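Local structure of avirulence protein AvrP123 (Melampsora lini, 5VJJ) at residues V31-T36 against G45-P50; M55-C58 against G62-S65; S70-H73 against Q79-P82. The protein binds zinc ions and serves as a rust-fungus effector that flax resistance protein P recognises, possibly acting in the host nucleus. One frame throughout, in Å; residues are numbered along the deposited sequence.

Contact 1 (V31-T36 against G45-P50). With ZN (zinc ion), chain D.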
ATOM      1  N   VAL A  31       1.186   0.620   7.730  1.00 36.07           N
ATOM      2  CA  VAL A  31       0.130  -0.294   8.148  1.00 19.97           C
ATOM      3  C   VAL A  31       0.646  -1.723   8.053  1.00 22.98           C
ATOM      4  O   VAL A  31       1.690  -1.995   7.459  1.00 23.73           O
ATOM      5  CB  VAL A  31      -1.154  -0.145   7.293  1.00 17.76           C
ATOM      6  CG1 VAL A  31      -1.878   1.134   7.636  1.00 17.40           C
ATOM      7  CG2 VAL A  31      -0.823  -0.201   5.809  1.00 26.27           C
ATOM      8  N   ARG A  32      -0.109  -2.647   8.647  1.00 35.24           N
ATOM      9  CA  ARG A  32       0.166  -4.066   8.491  1.00 19.32           C
ATOM     10  C   ARG A  32      -0.174  -4.497   7.074  1.00 19.06           C
ATOM     11  O   ARG A  32      -1.238  -4.155   6.549  1.00 26.28           O
ATOM     12  CB  ARG A  32      -0.653  -4.885   9.485  1.00 37.31           C
ATOM     13  CG  ARG A  32      -0.223  -4.786  10.934  1.00 21.77           C
ATOM     14  CD  ARG A  32      -1.133  -5.641  11.820  1.00 20.16           C
ATOM     15  NE  ARG A  32      -0.685  -5.685  13.207  1.00 29.49           N
ATOM     16  CZ  ARG A  32      -1.383  -6.220  14.205  1.00 21.03           C
ATOM     17  NH1 ARG A  32      -2.575  -6.756  13.975  1.00 26.40           N
ATOM     18  NH2 ARG A  32      -0.894  -6.212  15.436  1.00 21.66           N
ATOM     19  N   CYS A  33       0.724  -5.261   6.456  1.00 31.65           N
ATOM     20  CA  CYS A  33       0.456  -5.871   5.163  1.00 27.22           C
ATOM     21  C   CYS A  33      -0.267  -7.194   5.382  1.00 32.94           C
ATOM     22  O   CYS A  33       0.215  -8.056   6.125  1.00 30.75           O
ATOM     23  CB  CYS A  33       1.749  -6.092   4.382  1.00 19.94           C
ATOM     24  SG  CYS A  33       1.463  -6.922   2.813  1.00 29.45           S
ATOM     25  N   ARG A  34      -1.421  -7.349   4.739  1.00 19.66           N
ATOM     26  CA  ARG A  34      -2.264  -8.526   4.909  1.00 19.43           C
ATOM     27  C   ARG A  34      -2.098  -9.554   3.794  1.00 29.19           C
ATOM     28  O   ARG A  34      -2.806 -10.565   3.794  1.00 35.26           O
ATOM     29  CB  ARG A  34      -3.735  -8.104   4.999  1.00 19.07           C
ATOM     30  CG  ARG A  34      -4.071  -7.332   6.256  1.00 19.76           C
ATOM     31  CD  ARG A  34      -5.529  -6.935   6.284  1.00 19.79           C
ATOM     32  NE  ARG A  34      -6.042  -6.869   7.648  1.00 23.92           N
ATOM     33  CZ  ARG A  34      -7.310  -6.622   7.964  1.00 31.87           C
ATOM     34  NH1 ARG A  34      -8.210  -6.409   7.012  1.00 37.51           N
ATOM     35  NH2 ARG A  34      -7.676  -6.587   9.237  1.00 49.33           N
ATOM     36  N   ALA A  35      -1.182  -9.332   2.855  1.00 27.70           N
ATOM     37  CA  ALA A  35      -0.994 -10.278   1.765  1.00 33.39           C
ATOM     38  C   ALA A  35      -0.521 -11.627   2.297  1.00 34.98           C
ATOM     39  O   ALA A  35       0.135 -11.715   3.340  1.00 23.01           O
ATOM     40  CB  ALA A  35       0.017  -9.734   0.757  1.00 23.38           C
ATOM     41  N   THR A  36      -0.873 -12.689   1.574  1.00 23.17           N
ATOM     42  CA  THR A  36      -0.359 -14.023   1.848  1.00 47.92           C
ATOM     43  C   THR A  36       0.875 -14.288   0.996  1.00 26.21           C
ATOM     44  O   THR A  36       0.995 -13.795  -0.128  1.00 27.76           O
ATOM     45  CB  THR A  36      -1.411 -15.099   1.562  1.00 35.58           C
ATOM     46  OG1 THR A  36      -1.935 -14.919   0.241  1.00 39.56           O
ATOM     47  CG2 THR A  36      -2.547 -15.040   2.578  1.00 24.93           C
ATOM     48  N   GLY A  45       3.523 -17.222   7.151  1.00 26.65           N
ATOM     49  CA  GLY A  45       3.995 -16.043   7.855  1.00 25.65           C
ATOM     50  C   GLY A  45       3.412 -14.778   7.264  1.00 24.80           C
ATOM     51  O   GLY A  45       2.895 -14.766   6.142  1.00 42.88           O
ATOM     52  N   ASP A  46       3.509 -13.708   8.047  1.00 30.65           N
ATOM     53  CA  ASP A  46       3.054 -12.391   7.632  1.00 25.92           C
ATOM     54  C   ASP A  46       4.166 -11.641   6.913  1.00 25.85           C
ATOM     55  O   ASP A  46       5.349 -11.785   7.234  1.00 26.28           O
ATOM     56  CB  ASP A  46       2.599 -11.569   8.839  1.00 23.34           C
ATOM     57  CG  ASP A  46       1.656 -12.328   9.744  1.00 22.93           C
ATOM     58  OD1 ASP A  46       0.800 -13.078   9.233  1.00 39.32           O
ATOM     59  OD2 ASP A  46       1.767 -12.163  10.976  1.00 24.60           O
ATOM     60  N   CYS A  47       3.774 -10.821   5.950  1.00 51.22           N
ATOM     61  CA  CYS A  47       4.723  -9.924   5.313  1.00 39.11           C
ATOM     62  C   CYS A  47       5.149  -8.850   6.308  1.00 31.64           C
ATOM     63  O   CYS A  47       4.286  -8.171   6.876  1.00 28.14           O
ATOM     64  CB  CYS A  47       4.111  -9.270   4.082  1.00 28.68           C
ATOM     65  SG  CYS A  47       5.167  -7.982   3.377  1.00 37.05           S
ATOM     66  N   PRO A  48       6.453  -8.661   6.550  1.00 29.03           N
ATOM     67  CA  PRO A  48       6.888  -7.593   7.465  1.00 38.58           C
ATOM     68  C   PRO A  48       6.779  -6.190   6.892  1.00 42.85           C
ATOM     69  O   PRO A  48       7.130  -5.233   7.593  1.00 30.65           O
ATOM     70  CB  PRO A  48       8.361  -7.939   7.741  1.00 40.04           C
ATOM     71  CG  PRO A  48       8.549  -9.335   7.245  1.00 50.74           C
ATOM     72  CD  PRO A  48       7.581  -9.511   6.137  1.00 27.39           C
ATOM     73  N   GLY A  49       6.322  -6.028   5.654  1.00 34.89           N
ATOM     74  CA  GLY A  49       6.279  -4.718   5.029  1.00 35.64           C
ATOM     75  C   GLY A  49       7.570  -4.407   4.295  1.00 41.41           C
ATOM     76  O   GLY A  49       8.341  -5.317   3.987  1.00 36.54           O
ATOM     77  N   PRO A  50       7.829  -3.119   4.022  1.00 33.28           N
ATOM     78  CA  PRO A  50       7.022  -1.956   4.416  1.00 28.42           C
ATOM     79  C   PRO A  50       5.746  -1.777   3.591  1.00 42.42           C
ATOM     80  O   PRO A  50       5.769  -1.902   2.361  1.00 27.66           O
ATOM     81  CB  PRO A  50       7.974  -0.770   4.182  1.00 52.41           C
ATOM     82  CG  PRO A  50       9.327  -1.365   3.899  1.00 42.92           C
ATOM     83  CD  PRO A  50       9.058  -2.713   3.326  1.00 33.04           C
TER
HETATM   84 ZN    ZN D 202       3.596  -6.968   1.970  1.00 36.32          ZN
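Cys-33 and Cys-47 bring two segments of one long loop together with their CA atoms 5.9 Å apart, and no backbone hydrogen bond crosses between them. Each cysteine points its side chain at the other segment, and the two CB atoms, Cys-33 CB and Cys-47 CB, lie 4.0 Å apart. In both residues SG is anti to the backbone N (chi1 177° in Cys-33, 172° in Cys-47), which carries the two sulfurs to the same metal: Cys-33 SG and Cys-47 SG each bind a zinc ion at 2.3 Å. Each sulfur is also approached by the backbone two residues further on. Gly-49 N donates to Cys-47 SG at 3.2 Å, and Ala-35 N donates to Cys-33 SG over a longer 3.6 Å. Such N-H donors probably draw off some of the thiolate charge, and they tie each local chain bend to its ligand. Cys-69 and His-73 complete the shell, while Cys-33 packs on Ala-51. Since the two cysteines alone touch across the segments, the zinc is the main link between them. Two cysteines, each receiving an N-H from two residues on, make up half of a three-cysteine, one-histidine zinc site, recalling the knuckles of zinc-finger proteins.

Contact 2 (M55-C58 against G62-S65). With ZN (zinc ion), chain C.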
ATOM      1  N   MET A  55      -5.027   7.591   1.764  1.00 33.22           N
ATOM      2  CA  MET A  55      -6.362   8.154   1.906  1.00 20.70           C
ATOM      3  C   MET A  55      -6.480   9.314   0.929  1.00 21.09           C
ATOM      4  O   MET A  55      -5.665  10.242   0.964  1.00 35.97           O
ATOM      5  CB  MET A  55      -6.608   8.633   3.339  1.00 20.05           C
ATOM      6  CG  MET A  55      -6.747   7.520   4.367  1.00 39.71           C
ATOM      7  SD  MET A  55      -8.359   6.726   4.252  1.00 43.29           S
ATOM      8  CE  MET A  55      -8.537   6.087   5.912  1.00 56.33           C
ATOM      9  N   TYR A  56      -7.481   9.260   0.056  1.00 20.75           N
ATOM     10  CA  TYR A  56      -7.662  10.310  -0.930  1.00 23.47           C
ATOM     11  C   TYR A  56      -9.143  10.456  -1.254  1.00 34.74           C
ATOM     12  O   TYR A  56      -9.983   9.666  -0.820  1.00 27.60           O
ATOM     13  CB  TYR A  56      -6.846  10.020  -2.189  1.00 52.96           C
ATOM     14  CG  TYR A  56      -6.999   8.606  -2.684  1.00 32.57           C
ATOM     15  CD1 TYR A  56      -6.119   7.614  -2.286  1.00 32.75           C
ATOM     16  CD2 TYR A  56      -8.027   8.262  -3.551  1.00 26.65           C
ATOM     17  CE1 TYR A  56      -6.255   6.318  -2.738  1.00 28.60           C
ATOM     18  CE2 TYR A  56      -8.166   6.976  -4.008  1.00 34.51           C
ATOM     19  CZ  TYR A  56      -7.281   6.005  -3.603  1.00 38.84           C
ATOM     20  OH  TYR A  56      -7.426   4.709  -4.061  1.00 23.66           O
ATOM     21  N   ARG A  57      -9.450  11.498  -2.022  1.00 21.38           N
ATOM     22  CA  ARG A  57     -10.811  11.847  -2.420  1.00 22.79           C
ATOM     23  C   ARG A  57     -10.817  11.930  -3.942  1.00 21.87           C
ATOM     24  O   ARG A  57     -10.512  12.977  -4.509  1.00 22.29           O
ATOM     25  CB  ARG A  57     -11.247  13.166  -1.779  1.00 22.50           C
ATOM     26  CG  ARG A  57     -12.676  13.603  -2.112  1.00 34.27           C
ATOM     27  CD  ARG A  57     -13.686  12.964  -1.176  1.00 43.67           C
ATOM     28  NE  ARG A  57     -13.681  13.589   0.145  1.00 49.06           N
ATOM     29  CZ  ARG A  57     -14.537  14.528   0.547  1.00 60.90           C
ATOM     30  NH1 ARG A  57     -15.497  14.971  -0.258  1.00 37.23           N
ATOM     31  NH2 ARG A  57     -14.435  15.025   1.771  1.00 52.14           N
ATOM     32  N   CYS A  58     -11.161  10.828  -4.601  1.00 30.43           N
ATOM     33  CA  CYS A  58     -11.101  10.785  -6.060  1.00 25.13           C
ATOM     34  C   CYS A  58     -12.232  11.613  -6.663  1.00 24.06           C
ATOM     35  O   CYS A  58     -13.385  11.479  -6.236  1.00 23.60           O
ATOM     36  CB  CYS A  58     -11.196   9.347  -6.559  1.00 34.59           C
ATOM     37  SG  CYS A  58     -11.094   9.202  -8.358  1.00 35.16           S
ATOM     38  N   GLY A  62     -14.945   9.489  -5.329  1.00 33.08           N
ATOM     39  CA  GLY A  62     -15.108  10.052  -4.012  1.00 21.81           C
ATOM     40  C   GLY A  62     -14.147   9.423  -3.024  1.00 27.93           C
ATOM     41  O   GLY A  62     -13.150   8.803  -3.408  1.00 24.29           O
ATOM     42  N   PRO A  63     -14.431   9.564  -1.725  1.00 19.08           N
ATOM     43  CA  PRO A  63     -13.519   9.026  -0.700  1.00 21.92           C
ATOM     44  C   PRO A  63     -13.119   7.579  -0.946  1.00 19.31           C
ATOM     45  O   PRO A  63     -13.988   6.711  -1.055  1.00 22.76           O
ATOM     46  CB  PRO A  63     -14.330   9.165   0.597  1.00 18.07           C
ATOM     47  CG  PRO A  63     -15.298  10.283   0.328  1.00 28.28           C
ATOM     48  CD  PRO A  63     -15.617  10.214  -1.139  1.00 18.38           C
ATOM     49  N   ARG A  64     -11.817   7.304  -1.029  1.00 19.73           N
ATOM     50  CA  ARG A  64     -11.347   5.949  -1.298  1.00 30.87           C
ATOM     51  C   ARG A  64      -9.956   5.771  -0.706  1.00 20.56           C
ATOM     52  O   ARG A  64      -9.273   6.742  -0.372  1.00 54.55           O
ATOM     53  CB  ARG A  64     -11.342   5.643  -2.804  1.00 21.16           C
ATOM     54  CG  ARG A  64     -11.154   4.169  -3.136  1.00 37.51           C
ATOM     55  CD  ARG A  64     -11.355   3.889  -4.615  1.00 33.72           C
ATOM     56  NE  ARG A  64     -11.350   2.457  -4.906  1.00 45.79           N
ATOM     57  CZ  ARG A  64     -11.574   1.934  -6.108  1.00 37.93           C
ATOM     58  NH1 ARG A  64     -11.828   2.721  -7.146  1.00 38.56           N
ATOM     59  NH2 ARG A  64     -11.547   0.618  -6.271  1.00 37.57           N
ATOM     60  N   SER A  65      -9.545   4.510  -0.577  1.00 31.36           N
ATOM     61  CA  SER A  65      -8.279   4.169   0.051  1.00 30.82           C
ATOM     62  C   SER A  65      -7.781   2.837  -0.498  1.00 24.28           C
ATOM     63  O   SER A  65      -8.570   2.008  -0.956  1.00 24.55           O
ATOM     64  CB  SER A  65      -8.432   4.091   1.579  1.00 34.93           C
ATOM     65  OG  SER A  65      -7.199   3.787   2.217  1.00 32.33           O
TER
HETATM   66 ZN    ZN C 201     -11.022   6.874  -8.607  1.00 30.01          ZN
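Tyr-56 and Arg-64 form a hydrogen-bonded pair of an antiparallel beta hairpin whose tip supplies two of the four cysteines of a zinc site. Tyr-56 N donates to Arg-64 O at 3.1 Å and Arg-64 N returns the bond to Tyr-56 O at 3.0 Å, both nearly straight. Nearer the tip, the pair Cys-58 and Gly-62 repeats the exchange less evenly. Gly-62 N reaches Cys-58 O at 2.7 Å, whereas Cys-58 N meets Gly-62 O from well above the carbonyl plane. These two bonds close a three-residue loop that includes Cys-61; Cys-61, with Cys-58, Cys-16 and Cys-18, binds the zinc.

The side chains divide between the two faces. Tyr-56 CG sits between the backbone N and the carbonyl carbon (chi1 47°), folding the ring across the neighbouring strand with Arg-64 O 3.5 Å above the ring centre, a packing contact. Arg-64 lies beside Tyr-56, pointing the same way, its guanidinium plane turned 42° from the ring; Arg-64 CB touches Tyr-56 CE2 at 3.6 Å, and the extended arginine runs on past the phenol. Tyr-56 OH is hydrogen-bonded to His-66 ND1. On the other face the bend of Arg-57 at chi2 lays its CD alongside the proline ring, 3.4 Å from Pro-63 CD, and the next bend keeps NE near Pro-63 CG. There too Met-55 SD rests 3.8 Å from Ser-65 CB, while Ser-65 OG bonds to Tyr-54 O and Gln-53 NE2.

Because the backbone pairing runs right up to Cys-58, it probably helps to position this zinc ligand.

Contact 3 (S70-H73 against Q79-P82). With ZN (zinc ion), chain E; ZN (zinc ion), chain D.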
ATOM      1  N   SER A  70       6.019  -2.840  -0.281  1.00 47.25           N
ATOM      2  CA  SER A  70       7.269  -3.118  -0.976  1.00 34.73           C
ATOM      3  C   SER A  70       7.900  -4.440  -0.558  1.00 51.14           C
ATOM      4  O   SER A  70       8.938  -4.819  -1.113  1.00 37.54           O
ATOM      5  CB  SER A  70       8.265  -1.979  -0.741  1.00 35.92           C
ATOM      6  OG  SER A  70       7.828  -0.784  -1.369  1.00 55.84           O
ATOM      7  N   GLY A  71       7.313  -5.146   0.403  1.00 52.24           N
ATOM      8  CA  GLY A  71       7.812  -6.455   0.773  1.00 43.23           C
ATOM      9  C   GLY A  71       7.712  -7.442  -0.374  1.00 41.23           C
ATOM     10  O   GLY A  71       7.046  -7.220  -1.385  1.00 54.43           O
ATOM     11  N   VAL A  72       8.396  -8.569  -0.202  1.00 35.36           N
ATOM     12  CA  VAL A  72       8.388  -9.640  -1.192  1.00 46.99           C
ATOM     13  C   VAL A  72       7.279 -10.614  -0.821  1.00 43.66           C
ATOM     14  O   VAL A  72       7.317 -11.231   0.249  1.00 57.72           O
ATOM     15  CB  VAL A  72       9.749 -10.349  -1.267  1.00 37.95           C
ATOM     16  CG1 VAL A  72       9.707 -11.476  -2.290  1.00 49.01           C
ATOM     17  CG2 VAL A  72      10.849  -9.357  -1.619  1.00 34.97           C
ATOM     18  N   HIS A  73       6.285 -10.745  -1.700  1.00 40.94           N
ATOM     19  CA  HIS A  73       5.167 -11.652  -1.482  1.00 36.74           C
ATOM     20  C   HIS A  73       5.311 -12.976  -2.218  1.00 40.35           C
ATOM     21  O   HIS A  73       4.816 -13.997  -1.730  1.00 57.91           O
ATOM     22  CB  HIS A  73       3.855 -10.983  -1.909  1.00 48.62           C
ATOM     23  CG  HIS A  73       3.542  -9.732  -1.146  1.00 59.67           C
ATOM     24  ND1 HIS A  73       2.516  -8.881  -1.498  1.00 56.16           N
ATOM     25  CD2 HIS A  73       4.118  -9.191  -0.046  1.00 57.94           C
ATOM     26  CE1 HIS A  73       2.474  -7.870  -0.648  1.00 40.25           C
ATOM     27  NE2 HIS A  73       3.436  -8.036   0.243  1.00 33.66           N
ATOM     28  N   GLN A  79      13.982 -15.188  -0.730  1.00 50.12           N
ATOM     29  CA  GLN A  79      13.426 -13.859  -0.962  1.00 53.36           C
ATOM     30  C   GLN A  79      12.243 -13.571  -0.042  1.00 57.49           C
ATOM     31  O   GLN A  79      12.146 -12.475   0.521  1.00 48.68           O
ATOM     32  CB  GLN A  79      13.011 -13.725  -2.428  1.00 62.68           C
ATOM     33  CG  GLN A  79      14.167 -13.906  -3.405  1.00 69.56           C
ATOM     34  CD  GLN A  79      13.706 -14.232  -4.812  1.00 71.86           C
ATOM     35  OE1 GLN A  79      12.807 -15.051  -5.011  1.00 61.38           O
ATOM     36  NE2 GLN A  79      14.327 -13.595  -5.800  1.00 69.67           N
ATOM     37  N   VAL A  80      11.339 -14.535   0.129  1.00 42.51           N
ATOM     38  CA  VAL A  80      10.144 -14.302   0.936  1.00 52.30           C
ATOM     39  C   VAL A  80      10.478 -14.300   2.425  1.00 49.54           C
ATOM     40  O   VAL A  80      10.106 -13.373   3.151  1.00 35.63           O
ATOM     41  CB  VAL A  80       9.065 -15.348   0.599  1.00 36.05           C
ATOM     42  CG1 VAL A  80       7.899 -15.250   1.569  1.00 44.51           C
ATOM     43  CG2 VAL A  80       8.571 -15.159  -0.828  1.00 37.16           C
ATOM     44  N   HIS A  81      11.160 -15.342   2.908  1.00 45.81           N
ATOM     45  CA  HIS A  81      11.420 -15.527   4.338  1.00 44.66           C
ATOM     46  C   HIS A  81      12.900 -15.817   4.561  1.00 52.48           C
ATOM     47  O   HIS A  81      13.309 -16.980   4.671  1.00 58.22           O
ATOM     48  CB  HIS A  81      10.551 -16.648   4.914  1.00 36.38           C
ATOM     49  CG  HIS A  81      10.415 -17.833   4.012  1.00 40.27           C
ATOM     50  ND1 HIS A  81      11.220 -18.946   4.115  1.00 40.97           N
ATOM     51  CD2 HIS A  81       9.565 -18.077   2.987  1.00 61.48           C
ATOM     52  CE1 HIS A  81      10.870 -19.825   3.193  1.00 41.61           C
ATOM     53  NE2 HIS A  81       9.870 -19.322   2.495  1.00 79.16           N
ATOM     54  N   PRO A  82      13.739 -14.773   4.644  1.00 73.16           N
ATOM     55  CA  PRO A  82      15.165 -14.978   4.923  1.00 70.56           C
ATOM     56  C   PRO A  82      15.420 -15.478   6.343  1.00 73.27           C
ATOM     57  O   PRO A  82      16.474 -16.063   6.597  1.00 64.16           O
ATOM     58  CB  PRO A  82      15.761 -13.583   4.721  1.00 73.47           C
ATOM     59  CG  PRO A  82      14.635 -12.656   5.004  1.00 79.71           C
ATOM     60  CD  PRO A  82      13.409 -13.346   4.491  1.00 68.37           C
TER
HETATM   61 ZN    ZN E 203       9.983 -21.115   1.813  1.00 47.47          ZN
HETATM   62 ZN    ZN D 202       3.596  -6.968   1.970  1.00 36.32          ZN
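Val-72 lays its branched end against the start of the 79-82 segment, where its CB stands 3.7 Å from Gln-79 O. Its CG1 is the branch that reaches furthest into the contact. Being anti to the backbone N (chi1 179°), it meets Gln-79 CB at 4.0 Å and Val-80 CG2 at 4.1 Å. The same methyl of Val-80 also approaches the backbone, coming 4.0 Å from His-73 O. These are van der Waals contacts, and no hydrogen bond joins the two segments.

The histidines beside this contact bind different zinc ions. The CB of His-73 points away from the 79-82 segment, and His-73 NE2 binds one zinc at 2.0 Å, in the site it shares with Cys-33, Cys-47 and Cys-69. His-81, the first residue to leave the helical conformation after helix 77-80, binds a second zinc through its own NE2, together with Cys-39, Cys-41 and Cys-77, although the exact placement of its ring against the metal is doubtful. In each site the last cysteine and the histidine follow the Cys-Xaa3-His spacing familiar from zinc fingers, Cys-69 with His-73 and Cys-77 with His-81, and the short helix lies within the second of these.

Further out, the side chain of Gln-79 leads away from Val-72, and its OE1 accepts a hydrogen bond from Thr-76 N. The ring of His-81 is stacked with that of Tyr-43, and a backbone hydrogen bond joins His-73 to Asn-38.

Contacts 1 and 3 share one zinc ion: their centres lie 9 Å apart, and the zinc held by Cys-33 and Cys-47 in contact 1 takes a further ligand, His-73, from contact 3. A probable hydrogen bond from Ser-70 N to Pro-50 O (2.8 Å) and packing of Ala-35 CB on His-73 CE1 (3.4 Å) join them further. Contact 2 stands apart, on the opposite side of the chain's centre, its centre about 22 Å from that of contact 1 and 29 Å from that of contact 3. Strands 51-58 and 64-69 span the gap to contact 1, so the hairpin links the four-cysteine site at its tip to the Cys-33, Cys-47, Cys-69, His-73 site, whose Cys-69 ends strand 64-69.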